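Local structure of alpha-Amylase (Thermotoga maritima, 2B5D) at residues I82-K87 against T287-H292; E126-Y131 against G135-V140; P150-Y155 against R421-M426; L449-R454 against E503-Y508. The protein belongs to glycosyl hydrolase family 57, combines a beta-alpha domain with a mostly helical C-terminal part, and forms an assembly of four chains. All blocks are in the same frame, centred on the assembly; numbering follows the deposited sequence. Where two conformers were deposited one is given.

In the fold
Interactions 1 and 2 both lie within the family 57 part of the chain, and interaction 2 is nested inside the loop that interaction 1 closes. Their nearest atoms are about 19 Å apart. Interaction 2 packs helix 125-134 on strand 137-142 of the central sheet, while interaction 1 joins helix 68-91 to the loop before helix 309-338. Interaction 3 ties the family 57 part to helix 418-436. It lies on the opposite side of the chain's centre from interaction 1, with centres about 46 Å apart. Interaction 4 is close by, in the helical C-terminal part, its nearest atoms about 6 Å from interaction 3. Both contacts reach the third subunit, and interaction 3 also meets the second.

Interaction 1. Residues I82-K87 against T287-H292; sequences IELANK and TGIKYH
The loop segment 287-292 begins with an ST turn at Thr287, which lies against Leu84 on helix 68-91. In the turn, Ile289 N donates to Thr287 OG1 at 3.3 Å, with an N-H...O angle of 158°. The torsion of Thr287 (chi1 60°) places OG1 between the backbone N and the carbonyl carbon, within reach of that amide. Gly288, with a positive phi, forms the bend between the two residues. Asp264 holds the turn from outside: its carboxylate bonds to Thr287 OG1 through one oxygen and to Gly288 N through the other. The face toward the helix is apolar. Within these two segments, one methyl of Leu84 does all the touching. Leu84 CD1 lies 4.1 Å from Thr287 CB and 4.2 Å from Ile289 CG2. The leucine side chain meets the threonine at about a right angle and crosses the isoleucine at a slant. Ile265 of helix 265-268 packs on all three, and Tyr277 also touches Leu84. Elsewhere on helix 68-91, Ile289 packs on Leu81 and Glu88. All three residues that meet across the contact are buried. This is an ST turn, bonded by Asp264, whose apolar side packs on a helix.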
loop_
_atom_site.group_PDB
_atom_site.type_symbol
_atom_site.label_atom_id
_atom_site.label_comp_id
_atom_site.label_asym_id
_atom_site.label_seq_id
_atom_site.Cartn_x
_atom_site.Cartn_y
_atom_site.Cartn_z
ATOM N N ILE A 82 -1.921 35.421 -5.647
ATOM C CA ILE A 82 -2.569 36.740 -5.897
ATOM C C ILE A 82 -3.399 36.770 -7.207
ATOM O O ILE A 82 -4.421 37.478 -7.303
ATOM C CB ILE A 82 -1.557 37.903 -5.954
ATOM C CG1 ILE A 82 -0.894 38.116 -4.587
ATOM C CG2 ILE A 82 -2.249 39.203 -6.456
ATOM C CD1 ILE A 82 0.410 38.945 -4.628
ATOM N N GLU A 83 -2.935 36.014 -8.206
ATOM C CA GLU A 83 -3.700 35.776 -9.432
ATOM C C GLU A 83 -5.012 35.056 -9.107
ATOM O O GLU A 83 -6.076 35.477 -9.564
ATOM C CB GLU A 83 -2.867 34.977 -10.438
ATOM C CG GLU A 83 -3.464 34.871 -11.846
ATOM C CD GLU A 83 -2.931 33.651 -12.602
ATOM O OE1 GLU A 83 -2.052 33.827 -13.471
ATOM O OE2 GLU A 83 -3.360 32.513 -12.298
ATOM N N LEU A 84 -4.936 33.989 -8.307
ATOM C CA LEU A 84 -6.136 33.277 -7.844
ATOM C C LEU A 84 -7.023 34.195 -7.021
ATOM O O LEU A 84 -8.255 34.115 -7.101
ATOM C CB LEU A 84 -5.785 32.057 -6.999
ATOM C CG LEU A 84 -6.720 30.838 -6.943
ATOM C CD1 LEU A 84 -6.523 30.106 -5.640
ATOM C CD2 LEU A 84 -8.195 31.150 -7.139
ATOM N N ALA A 85 -6.400 35.065 -6.237
ATOM C CA ALA A 85 -7.153 35.982 -5.387
ATOM C C ALA A 85 -8.050 36.863 -6.246
ATOM O O ALA A 85 -9.234 37.030 -5.942
ATOM C CB ALA A 85 -6.215 36.827 -4.532
ATOM N N ASN A 86 -7.474 37.401 -7.324
ATOM C CA ASN A 86 -8.208 38.195 -8.315
ATOM C C ASN A 86 -9.342 37.477 -9.064
ATOM O O ASN A 86 -10.466 38.001 -9.161
ATOM C CB ASN A 86 -7.232 38.842 -9.286
ATOM C CG ASN A 86 -6.812 40.223 -8.832
ATOM O OD1 ASN A 86 -5.624 40.563 -8.865
ATOM N ND2 ASN A 86 -7.789 41.032 -8.396
ATOM N N LYS A 87 -9.047 36.282 -9.575
ATOM C CA LYS A 87 -10.058 35.399 -10.145
ATOM C C LYS A 87 -11.215 35.229 -9.170
ATOM O O LYS A 87 -12.369 35.042 -9.577
ATOM C CB LYS A 87 -9.466 34.018 -10.408
ATOM C CG LYS A 87 -9.117 33.661 -11.843
ATOM C CD LYS A 87 -9.044 32.134 -11.949
ATOM C CE LYS A 87 -8.797 31.617 -13.372
ATOM N NZ LYS A 87 -7.351 31.362 -13.686
ATOM N N THR A 287 -5.498 25.720 -0.828
ATOM C CA THR A 287 -5.018 26.872 -1.593
ATOM C C THR A 287 -4.574 27.997 -0.666
ATOM O O THR A 287 -3.682 28.785 -0.998
ATOM C CB THR A 287 -6.120 27.424 -2.559
ATOM O OG1 THR A 287 -7.267 27.838 -1.806
ATOM C CG2 THR A 287 -6.561 26.377 -3.565
ATOM N N GLY A 288 -5.227 28.090 0.490
ATOM C CA GLY A 288 -4.948 29.178 1.417
ATOM C C GLY A 288 -6.053 30.205 1.459
ATOM O O GLY A 288 -6.096 31.061 2.346
ATOM N N ILE A 289 -6.949 30.136 0.486
ATOM C CA ILE A 289 -8.146 30.953 0.549
ATOM C C ILE A 289 -9.381 30.139 0.934
ATOM O O ILE A 289 -9.827 29.238 0.204
ATOM C CB ILE A 289 -8.323 31.993 -0.641
ATOM C CG1 ILE A 289 -9.816 32.303 -0.898
ATOM C CG2 ILE A 289 -7.452 31.681 -1.899
ATOM C CD1 ILE A 289 -10.410 31.551 -1.977
ATOM N N LYS A 290 -9.886 30.489 2.119
ATOM C CA LYS A 290 -10.892 29.732 2.866
ATOM C C LYS A 290 -11.989 30.674 3.376
ATOM O O LYS A 290 -11.687 31.729 3.938
ATOM C CB LYS A 290 -10.240 29.048 4.080
ATOM C CG LYS A 290 -8.862 28.440 3.881
ATOM C CD LYS A 290 -8.582 27.505 5.027
ATOM C CE LYS A 290 -7.105 27.269 5.237
ATOM N NZ LYS A 290 -6.606 26.095 4.490
ATOM N N TYR A 291 -13.248 30.274 3.217
ATOM C CA TYR A 291 -14.392 31.172 3.432
ATOM C C TYR A 291 -15.335 30.850 4.592
ATOM O O TYR A 291 -16.224 31.613 4.888
ATOM C CB TYR A 291 -15.219 31.242 2.138
ATOM C CG TYR A 291 -14.530 31.891 0.934
ATOM C CD1 TYR A 291 -14.413 31.212 -0.257
ATOM C CD2 TYR A 291 -14.049 33.205 0.994
ATOM C CE1 TYR A 291 -13.802 31.807 -1.362
ATOM C CE2 TYR A 291 -13.444 33.816 -0.116
ATOM C CZ TYR A 291 -13.336 33.115 -1.277
ATOM O OH TYR A 291 -12.748 33.700 -2.371
ATOM N N HIS A 292 -15.149 29.722 5.258
ATOM C CA HIS A 292 -16.058 29.311 6.327
ATOM C C HIS A 292 -15.483 29.517 7.724
ATOM O O HIS A 292 -14.253 29.565 7.911
ATOM C CB HIS A 292 -16.501 27.871 6.108
ATOM C CG HIS A 292 -17.114 27.637 4.751
ATOM N ND1 HIS A 292 -16.367 27.600 3.587
ATOM C CD2 HIS A 292 -18.403 27.461 4.375
ATOM C CE1 HIS A 292 -17.169 27.376 2.561
ATOM N NE2 HIS A 292 -18.408 27.283 3.014
#

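Interaction 2. Residues E126-Y131 against G135-V140; sequences EGFKKY and GKLEIV
The rings of Phe128 and Tyr131 are met at their edges by the chain that follows their helix. Leu137 CD2 lies in the plane of the Phe128 ring, 4.0 Å from Phe128 CD2. At the Tyr131 ring, Lys136 CE comes near the plane, 4.5 Å from Tyr131 CD1. Tyr131 also pairs edge-to-face with Phe45 of helix 27-47, which covers Phe128 through Tyr38, Leu42 and Phe45. Helix 125-134 ends here and the chain turns at Gly135, which has positive phi, into strand 137-142, which runs parallel to strand 53-57 in the sheet of the beta-alpha fold. The short helix and strand segments pass 8.0 Å apart at 119°. A chi1 of -174° sets Leu137 CG opposite its own amide nitrogen, and Leu137 CD2 comes to 3.6 Å from Phe128 O. Its CB packs on Tyr131 CB at 3.9 Å. Ile139 CD1 reaches Phe128 CB at 4.2 Å and lies closer, 3.5 Å, to Phe128 O. Tyr131 O accepts weak bonds from Gly135 N and from Leu137 N, the latter at 3.3 Å. The chemistry implies buried apolar packing, closed at the turn by these two weak bonds and the Thr134 hydroxyl, which bonds Tyr131 O and Lys136 N.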
loop_
_atom_site.group_PDB
_atom_site.type_symbol
_atom_site.label_atom_id
_atom_site.label_comp_id
_atom_site.label_asym_id
_atom_site.label_seq_id
_atom_site.Cartn_x
_atom_site.Cartn_y
_atom_site.Cartn_z
ATOM N N GLU A 126 16.435 38.526 7.934
ATOM C CA GLU A 126 16.879 39.897 8.100
ATOM C C GLU A 126 15.869 40.673 8.957
ATOM O O GLU A 126 16.259 41.477 9.808
ATOM C CB GLU A 126 17.074 40.525 6.713
ATOM C CG GLU A 126 17.476 41.992 6.680
ATOM C CD GLU A 126 17.741 42.495 5.240
ATOM O OE1 GLU A 126 16.853 43.204 4.675
ATOM O OE2 GLU A 126 18.822 42.159 4.667
ATOM N N GLY A 127 14.578 40.414 8.751
ATOM C CA GLY A 127 13.525 41.012 9.575
ATOM C C GLY A 127 13.549 40.543 11.024
ATOM O O GLY A 127 13.430 41.327 11.952
ATOM N N PHE A 128 13.698 39.248 11.227
ATOM C CA PHE A 128 13.797 38.720 12.571
ATOM C C PHE A 128 15.064 39.201 13.287
ATOM O O PHE A 128 15.053 39.419 14.507
ATOM C CB PHE A 128 13.697 37.185 12.559
ATOM C CG PHE A 128 12.307 36.689 12.311
ATOM C CD1 PHE A 128 11.916 36.256 11.031
ATOM C CD2 PHE A 128 11.367 36.682 13.344
ATOM C CE1 PHE A 128 10.597 35.793 10.793
ATOM C CE2 PHE A 128 10.060 36.223 13.119
ATOM C CZ PHE A 128 9.673 35.784 11.842
ATOM N N LYS A 129 16.139 39.345 12.522
ATOM C CA LYS A 129 17.427 39.782 13.047
ATOM C C LYS A 129 17.291 41.204 13.592
ATOM O O LYS A 129 17.825 41.539 14.656
ATOM C CB LYS A 129 18.477 39.711 11.938
ATOM C CG LYS A 129 19.869 40.093 12.336
ATOM C CD LYS A 129 20.793 40.083 11.112
ATOM C CE LYS A 129 22.220 40.443 11.496
ATOM N NZ LYS A 129 22.987 40.963 10.336
ATOM N N LYS A 130 16.521 42.010 12.863
ATOM C CA LYS A 130 16.342 43.426 13.156
ATOM C C LYS A 130 15.536 43.635 14.437
ATOM O O LYS A 130 15.776 44.578 15.188
ATOM C CB LYS A 130 15.712 44.113 11.945
ATOM C CG LYS A 130 15.088 45.456 12.189
ATOM C CD LYS A 130 14.521 46.024 10.902
ATOM C CE LYS A 130 13.107 46.539 11.105
ATOM N NZ LYS A 130 12.135 45.485 10.731
ATOM N N TYR A 131 14.602 42.740 14.711
ATOM C CA TYR A 131 13.891 42.824 15.965
ATOM C C TYR A 131 14.698 42.284 17.138
ATOM O O TYR A 131 14.520 42.748 18.268
ATOM C CB TYR A 131 12.462 42.264 15.848
ATOM C CG TYR A 131 11.604 43.126 14.930
ATOM C CD1 TYR A 131 11.116 44.370 15.345
ATOM C CD2 TYR A 131 11.297 42.707 13.643
ATOM C CE1 TYR A 131 10.340 45.165 14.504
ATOM C CE2 TYR A 131 10.528 43.502 12.788
ATOM C CZ TYR A 131 10.059 44.730 13.222
ATOM O OH TYR A 131 9.292 45.499 12.353
ATOM N N GLY A 135 16.027 44.294 20.983
ATOM C CA GLY A 135 15.867 43.705 22.323
ATOM C C GLY A 135 14.428 43.315 22.654
ATOM O O GLY A 135 14.150 42.719 23.693
ATOM N N LYS A 136 13.511 43.638 21.757
ATOM C CA LYS A 136 12.110 43.264 21.892
ATOM C C LYS A 136 11.909 41.783 21.561
ATOM O O LYS A 136 11.015 41.122 22.127
ATOM C CB LYS A 136 11.246 44.125 20.969
ATOM C CG LYS A 136 11.456 45.632 21.129
ATOM C CD LYS A 136 10.304 46.434 20.528
ATOM C CE LYS A 136 10.588 46.823 19.070
ATOM N NZ LYS A 136 10.257 48.273 18.829
ATOM N N LEU A 137 12.744 41.275 20.656
ATOM C CA LEU A 137 12.741 39.862 20.293
ATOM C C LEU A 137 14.048 39.223 20.753
ATOM O O LEU A 137 15.113 39.849 20.698
ATOM C CB LEU A 137 12.594 39.689 18.781
ATOM C CG LEU A 137 12.425 38.271 18.247
ATOM C CD1 LEU A 137 11.045 37.668 18.667
ATOM C CD2 LEU A 137 12.535 38.324 16.763
ATOM N N GLU A 138 13.934 37.983 21.219
ATOM C CA GLU A 138 15.048 37.145 21.597
ATOM C C GLU A 138 14.839 35.815 20.837
ATOM O O GLU A 138 13.755 35.184 20.922
ATOM C CB GLU A 138 15.061 36.994 23.134
ATOM C CG GLU A 138 15.880 35.877 23.736
ATOM C CD GLU A 138 17.393 36.060 23.588
ATOM O OE1 GLU A 138 18.110 35.162 24.073
ATOM O OE2 GLU A 138 17.889 37.055 22.994
ATOM N N ILE A 139 15.844 35.461 20.026
ATOM C CA ILE A 139 15.857 34.261 19.186
ATOM C C ILE A 139 16.935 33.312 19.672
ATOM O O ILE A 139 18.117 33.653 19.672
ATOM C CB ILE A 139 16.216 34.592 17.714
ATOM C CG1 ILE A 139 15.424 35.778 17.186
ATOM C CG2 ILE A 139 16.107 33.369 16.843
ATOM C CD1 ILE A 139 16.007 36.322 15.949
ATOM N N VAL A 140 16.499 32.125 20.088
ATOM C CA VAL A 140 17.353 31.062 20.519
ATOM C C VAL A 140 17.603 30.059 19.355
ATOM O O VAL A 140 16.854 30.029 18.356
ATOM C CB VAL A 140 16.729 30.379 21.725
ATOM C CG1 VAL A 140 16.329 31.439 22.777
ATOM C CG2 VAL A 140 15.523 29.547 21.330
#

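Interaction 3. Residues P150-Y155 against R421-M426; sequences PLYQMY and RHLHEM
Tyr155 OH is gripped by two groups of the second subunit, Leu299 N and Ser298 OG, right beside His424 on helix 418-436. This makes the contact part of a subunit interface as well as a link between the family 57 part and the C-terminal helices. Tyr155 closes a type I beta turn that starts at Tyr152, with Tyr155 N bonded to Tyr152 O at 2.8 Å. It also stands at the N-cap position of helix 156-174. Its ring meets the His424 ring rim to rim, with planes at 72° and centroids 5.8 Å apart. The two are modelled too close at the hydroxyl, and the imidazole is probably turned over, so the detail there is doubtful. The Tyr152-Leu423 half is sounder. Tyr152 CG is anti to its own carbonyl carbon (chi1 -60°), and the ring extends to Leu423 at its far edge. Tyr152 OH lies 3.6 Å from Leu423 CD2, and Leu423 CG is near the ring plane. Ile427 of the same helix and Leu299 of the second subunit also pack on Tyr152. On one face of the Tyr152 ring, Leu151 CB sits 4.0 Å above the plane, toward the rim. Leading into the turn, Gln153 NE2 donates to a lone pair of Pro150 O in the carbonyl plane, at 2.9 Å and 161°.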
loop_
_atom_site.group_PDB
_atom_site.type_symbol
_atom_site.label_atom_id
_atom_site.label_comp_id
_atom_site.label_asym_id
_atom_site.label_seq_id
_atom_site.Cartn_x
_atom_site.Cartn_y
_atom_site.Cartn_z
ATOM N N PRO A 150 17.947 12.865 23.803
ATOM C CA PRO A 150 17.964 11.701 24.708
ATOM C C PRO A 150 17.967 10.342 24.010
ATOM O O PRO A 150 18.346 9.321 24.619
ATOM C CB PRO A 150 16.660 11.862 25.541
ATOM C CG PRO A 150 16.290 13.247 25.398
ATOM C CD PRO A 150 16.771 13.724 24.052
ATOM N N LEU A 151 17.508 10.287 22.770
ATOM C CA LEU A 151 17.644 9.043 22.052
ATOM C C LEU A 151 19.128 8.688 21.783
ATOM O O LEU A 151 19.496 7.524 21.777
ATOM C CB LEU A 151 16.846 9.101 20.739
ATOM C CG LEU A 151 16.759 7.772 19.965
ATOM C CD1 LEU A 151 16.161 6.611 20.817
ATOM C CD2 LEU A 151 16.013 8.000 18.624
ATOM N N TYR A 152 19.959 9.703 21.599
ATOM C CA TYR A 152 21.381 9.562 21.259
ATOM C C TYR A 152 22.397 9.765 22.413
ATOM O O TYR A 152 23.596 9.972 22.164
ATOM C CB TYR A 152 21.695 10.560 20.158
ATOM C CG TYR A 152 20.825 10.263 18.968
ATOM C CD1 TYR A 152 21.067 9.106 18.194
ATOM C CD2 TYR A 152 19.720 11.097 18.634
ATOM C CE1 TYR A 152 20.277 8.791 17.133
ATOM C CE2 TYR A 152 18.895 10.771 17.533
ATOM C CZ TYR A 152 19.188 9.618 16.797
ATOM O OH TYR A 152 18.436 9.262 15.697
ATOM N N GLN A 153 21.927 9.691 23.657
ATOM C CA GLN A 153 22.777 10.070 24.794
ATOM C C GLN A 153 24.024 9.170 24.959
ATOM O O GLN A 153 24.999 9.558 25.605
ATOM C CB GLN A 153 21.995 10.122 26.087
ATOM C CG GLN A 153 21.430 8.835 26.562
ATOM C CD GLN A 153 20.460 9.066 27.714
ATOM O OE1 GLN A 153 20.806 8.882 28.876
ATOM N NE2 GLN A 153 19.257 9.516 27.392
ATOM N N MET A 154 23.956 7.977 24.374
ATOM C CA MET A 154 25.074 7.078 24.415
ATOM C C MET A 154 26.123 7.377 23.342
ATOM O O MET A 154 27.121 6.709 23.279
ATOM C CB MET A 154 24.613 5.624 24.364
ATOM C CG MET A 154 25.740 4.707 24.723
ATOM S SD MET A 154 25.102 3.155 25.299
ATOM C CE MET A 154 26.671 2.299 25.579
ATOM N N TYR A 155 25.905 8.426 22.557
ATOM C CA TYR A 155 26.740 8.820 21.451
ATOM C C TYR A 155 26.974 10.296 21.623
ATOM O O TYR A 155 26.486 11.093 20.827
ATOM C CB TYR A 155 26.031 8.498 20.099
ATOM C CG TYR A 155 25.544 7.047 20.023
ATOM C CD1 TYR A 155 26.389 6.028 19.580
ATOM C CD2 TYR A 155 24.234 6.699 20.412
ATOM C CE1 TYR A 155 25.957 4.676 19.522
ATOM C CE2 TYR A 155 23.786 5.357 20.378
ATOM C CZ TYR A 155 24.637 4.346 19.908
ATOM O OH TYR A 155 24.195 3.015 19.871
ATOM N N ARG A 421 19.729 0.137 14.165
ATOM C CA ARG A 421 21.063 -0.432 13.996
ATOM C C ARG A 421 21.810 0.258 12.877
ATOM O O ARG A 421 23.034 0.345 12.926
ATOM C CB ARG A 421 21.097 -1.967 13.866
ATOM C CG ARG A 421 20.227 -2.535 12.765
ATOM C CD ARG A 421 20.887 -3.720 12.038
ATOM N NE ARG A 421 20.248 -3.892 10.729
ATOM C CZ ARG A 421 20.145 -5.041 10.065
ATOM N NH1 ARG A 421 19.529 -5.059 8.881
ATOM N NH2 ARG A 421 20.643 -6.169 10.572
ATOM N N HIS A 422 21.098 0.786 11.895
ATOM C CA HIS A 422 21.781 1.600 10.899
ATOM C C HIS A 422 22.278 2.927 11.445
ATOM O O HIS A 422 23.373 3.375 11.077
ATOM C CB HIS A 422 20.948 1.802 9.625
ATOM C CG HIS A 422 21.118 0.687 8.641
ATOM N ND1 HIS A 422 20.274 -0.404 8.602
ATOM C CD2 HIS A 422 22.082 0.454 7.717
ATOM C CE1 HIS A 422 20.706 -1.257 7.687
ATOM N NE2 HIS A 422 21.792 -0.754 7.125
ATOM N N LEU A 423 21.485 3.559 12.308
ATOM C CA LEU A 423 21.929 4.773 12.964
ATOM C C LEU A 423 23.159 4.529 13.856
ATOM O O LEU A 423 24.132 5.264 13.802
ATOM C CB LEU A 423 20.776 5.404 13.727
ATOM C CG LEU A 423 20.087 6.683 13.181
ATOM C CD1 LEU A 423 20.451 7.134 11.774
ATOM C CD2 LEU A 423 18.589 6.583 13.355
ATOM N N HIS A 424 23.106 3.469 14.647
ATOM C CA HIS A 424 24.204 3.031 15.442
ATOM C C HIS A 424 25.504 2.889 14.625
ATOM O O HIS A 424 26.516 3.537 14.965
ATOM C CB HIS A 424 23.858 1.715 16.112
ATOM C CG HIS A 424 25.007 1.128 16.861
ATOM N ND1 HIS A 424 25.788 0.111 16.355
ATOM C CD2 HIS A 424 25.543 1.457 18.058
ATOM C CE1 HIS A 424 26.730 -0.190 17.231
ATOM N NE2 HIS A 424 26.609 0.623 18.267
ATOM N N GLU A 425 25.468 2.111 13.526
ATOM C CA GLU A 425 26.648 1.951 12.665
ATOM C C GLU A 425 27.070 3.252 11.994
ATOM O O GLU A 425 28.265 3.549 11.885
ATOM C CB GLU A 425 26.409 0.892 11.589
ATOM C CG GLU A 425 26.439 -0.510 12.078
ATOM C CD GLU A 425 27.773 -0.872 12.691
ATOM O OE1 GLU A 425 28.836 -0.352 12.201
ATOM O OE2 GLU A 425 27.744 -1.667 13.676
ATOM N N MET A 426 26.110 4.038 11.533
ATOM C CA MET A 426 26.514 5.324 10.913
ATOM C C MET A 426 27.273 6.279 11.857
ATOM O O MET A 426 28.162 6.990 11.413
ATOM C CB MET A 426 25.341 6.069 10.274
ATOM C CG MET A 426 24.608 5.297 9.172
ATOM S SD MET A 426 22.886 5.830 8.998
ATOM C CE MET A 426 23.070 7.578 8.514
#

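Interaction 4. Residues L449-R454 against E503-Y508; sequences LNQMLR and EMLRYY
Gln451 starts the contact at its CB, which lies 4.0 Å from Leu505 CD1. This is helix-to-helix packing within the helical C-terminal part, between helix 443-458 and helix 502-511. From CB the chain runs with CG anti to the backbone N (chi1 -163°), and CG packs on Tyr508 CB at 3.8 Å. A bend at chi2 (67°) then brings the amide to the Tyr508 carbonyl. Gln451 CD is 3.6 Å from Tyr508 O, and Gln451 OE1 is 4.0 Å from the same oxygen. Gln451 NE2 comes to 3.1 Å from Tyr508 O, but the angle is too poor for a hydrogen bond. The amide nitrogen instead bonds to Asp512 O, with a weak second bond to Glu455 OE1. The amide plane is turned 45° from the Tyr508 ring. The ring runs off from Gln451, and its OH bonds to Asn490 ND2 and to Glu20 O of the third subunit. Over one face of the ring, offset toward the rim, Met504 CG lies 3.8 Å above the Tyr508 plane.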
loop_
_atom_site.group_PDB
_atom_site.type_symbol
_atom_site.label_atom_id
_atom_site.label_comp_id
_atom_site.label_asym_id
_atom_site.label_seq_id
_atom_site.Cartn_x
_atom_site.Cartn_y
_atom_site.Cartn_z
ATOM N N LEU A 449 33.184 13.430 3.540
ATOM C CA LEU A 449 32.956 13.295 4.950
ATOM C C LEU A 449 31.946 14.343 5.428
ATOM O O LEU A 449 31.063 14.041 6.229
ATOM C CB LEU A 449 34.292 13.358 5.687
ATOM C CG LEU A 449 35.065 12.033 5.624
ATOM C CD1 LEU A 449 36.466 12.173 6.244
ATOM C CD2 LEU A 449 34.330 10.848 6.263
ATOM N N ASN A 450 32.045 15.554 4.895
ATOM C CA ASN A 450 31.082 16.595 5.178
ATOM C C ASN A 450 29.632 16.247 4.761
ATOM O O ASN A 450 28.682 16.622 5.444
ATOM C CB ASN A 450 31.490 17.885 4.476
ATOM C CG ASN A 450 32.623 18.624 5.169
ATOM O OD1 ASN A 450 33.055 19.675 4.682
ATOM N ND2 ASN A 450 33.106 18.102 6.288
ATOM N N GLN A 451 29.465 15.572 3.629
ATOM C CA GLN A 451 28.133 15.159 3.166
ATOM C C GLN A 451 27.669 13.939 3.943
ATOM O O GLN A 451 26.491 13.824 4.282
ATOM C CB GLN A 451 28.101 14.915 1.635
ATOM C CG GLN A 451 26.689 14.883 1.027
ATOM C CD GLN A 451 26.014 16.224 1.093
ATOM O OE1 GLN A 451 26.667 17.261 0.921
ATOM N NE2 GLN A 451 24.696 16.228 1.336
ATOM N N MET A 452 28.579 13.056 4.299
ATOM C CA MET A 452 28.161 11.998 5.201
ATOM C C MET A 452 27.509 12.537 6.497
ATOM O O MET A 452 26.461 12.046 6.922
ATOM C CB MET A 452 29.302 11.051 5.503
ATOM C CG MET A 452 29.597 10.157 4.310
ATOM S SD MET A 452 31.198 9.319 4.470
ATOM C CE MET A 452 30.820 7.973 5.621
ATOM N N LEU A 453 28.095 13.582 7.082
ATOM C CA LEU A 453 27.590 14.107 8.351
ATOM C C LEU A 453 26.217 14.741 8.176
ATOM O O LEU A 453 25.342 14.575 9.027
ATOM C CB LEU A 453 28.584 15.099 8.997
ATOM C CG LEU A 453 28.239 15.585 10.413
ATOM C CD1 LEU A 453 28.088 14.396 11.427
ATOM C CD2 LEU A 453 29.297 16.631 10.888
ATOM N N ARG A 454 26.043 15.452 7.072
ATOM C CA ARG A 454 24.756 16.003 6.697
ATOM C C ARG A 454 23.680 14.945 6.560
ATOM O O ARG A 454 22.579 15.097 7.067
ATOM C CB ARG A 454 24.896 16.690 5.365
ATOM C CG ARG A 454 25.862 17.812 5.403
ATOM C CD ARG A 454 25.707 18.654 4.097
ATOM N NE ARG A 454 26.641 19.767 3.946
ATOM C CZ ARG A 454 27.810 19.730 3.298
ATOM N NH1 ARG A 454 28.249 18.615 2.748
ATOM N NH2 ARG A 454 28.556 20.836 3.213
ATOM N N GLU A 503 30.252 12.670 -9.328
ATOM C CA GLU A 503 28.994 13.166 -9.878
ATOM C C GLU A 503 27.825 12.894 -8.931
ATOM O O GLU A 503 26.936 13.740 -8.779
ATOM C CB GLU A 503 28.730 12.535 -11.253
ATOM C CG GLU A 503 29.650 13.052 -12.353
ATOM C CD GLU A 503 29.009 12.924 -13.733
ATOM O OE1 GLU A 503 28.400 13.934 -14.192
ATOM O OE2 GLU A 503 29.096 11.811 -14.331
ATOM N N MET A 504 27.825 11.696 -8.344
ATOM C CA MET A 504 26.898 11.338 -7.295
ATOM C C MET A 504 27.085 12.269 -6.079
ATOM O O MET A 504 26.121 12.819 -5.579
ATOM C CB MET A 504 27.093 9.877 -6.860
ATOM C CG MET A 504 25.980 9.404 -5.920
ATOM S SD MET A 504 26.399 7.902 -4.988
ATOM C CE MET A 504 26.246 6.664 -6.281
ATOM N N LEU A 505 28.326 12.452 -5.630
ATOM C CA LEU A 505 28.632 13.368 -4.523
ATOM C C LEU A 505 28.103 14.768 -4.775
ATOM O O LEU A 505 27.517 15.379 -3.891
ATOM C CB LEU A 505 30.135 13.419 -4.216
ATOM C CG LEU A 505 30.594 14.486 -3.188
ATOM C CD1 LEU A 505 30.056 14.223 -1.767
ATOM C CD2 LEU A 505 32.109 14.564 -3.191
ATOM N N ARG A 506 28.272 15.271 -5.985
ATOM C CA ARG A 506 27.750 16.591 -6.315
ATOM C C ARG A 506 26.229 16.582 -6.332
ATOM O O ARG A 506 25.583 17.623 -6.170
ATOM C CB ARG A 506 28.221 17.013 -7.700
ATOM C CG ARG A 506 29.659 17.391 -7.802
ATOM C CD ARG A 506 29.817 18.406 -8.947
ATOM N NE ARG A 506 29.427 17.825 -10.227
ATOM C CZ ARG A 506 30.189 17.004 -10.953
ATOM N NH1 ARG A 506 29.714 16.525 -12.108
ATOM N NH2 ARG A 506 31.414 16.652 -10.533
ATOM N N TYR A 507 25.654 15.414 -6.596
ATOM C CA TYR A 507 24.205 15.339 -6.666
ATOM C C TYR A 507 23.729 15.538 -5.219
ATOM O O TYR A 507 23.014 16.492 -4.928
ATOM C CB TYR A 507 23.706 14.029 -7.314
ATOM C CG TYR A 507 22.253 13.795 -7.000
ATOM C CD1 TYR A 507 21.303 14.747 -7.353
ATOM C CD2 TYR A 507 21.831 12.652 -6.309
ATOM C CE1 TYR A 507 19.962 14.602 -7.013
ATOM C CE2 TYR A 507 20.487 12.492 -5.968
ATOM C CZ TYR A 507 19.562 13.471 -6.322
ATOM O OH TYR A 507 18.230 13.339 -6.026
ATOM N N TYR A 508 24.192 14.670 -4.324
ATOM C CA TYR A 508 24.005 14.808 -2.876
ATOM C C TYR A 508 24.293 16.200 -2.282
ATOM O O TYR A 508 23.489 16.723 -1.493
ATOM C CB TYR A 508 24.877 13.782 -2.160
ATOM C CG TYR A 508 24.484 12.347 -2.400
ATOM C CD1 TYR A 508 25.241 11.334 -1.864
ATOM C CD2 TYR A 508 23.366 12.003 -3.175
ATOM C CE1 TYR A 508 24.916 10.013 -2.030
ATOM C CE2 TYR A 508 23.013 10.642 -3.380
ATOM C CZ TYR A 508 23.817 9.652 -2.803
ATOM O OH TYR A 508 23.554 8.290 -2.936
#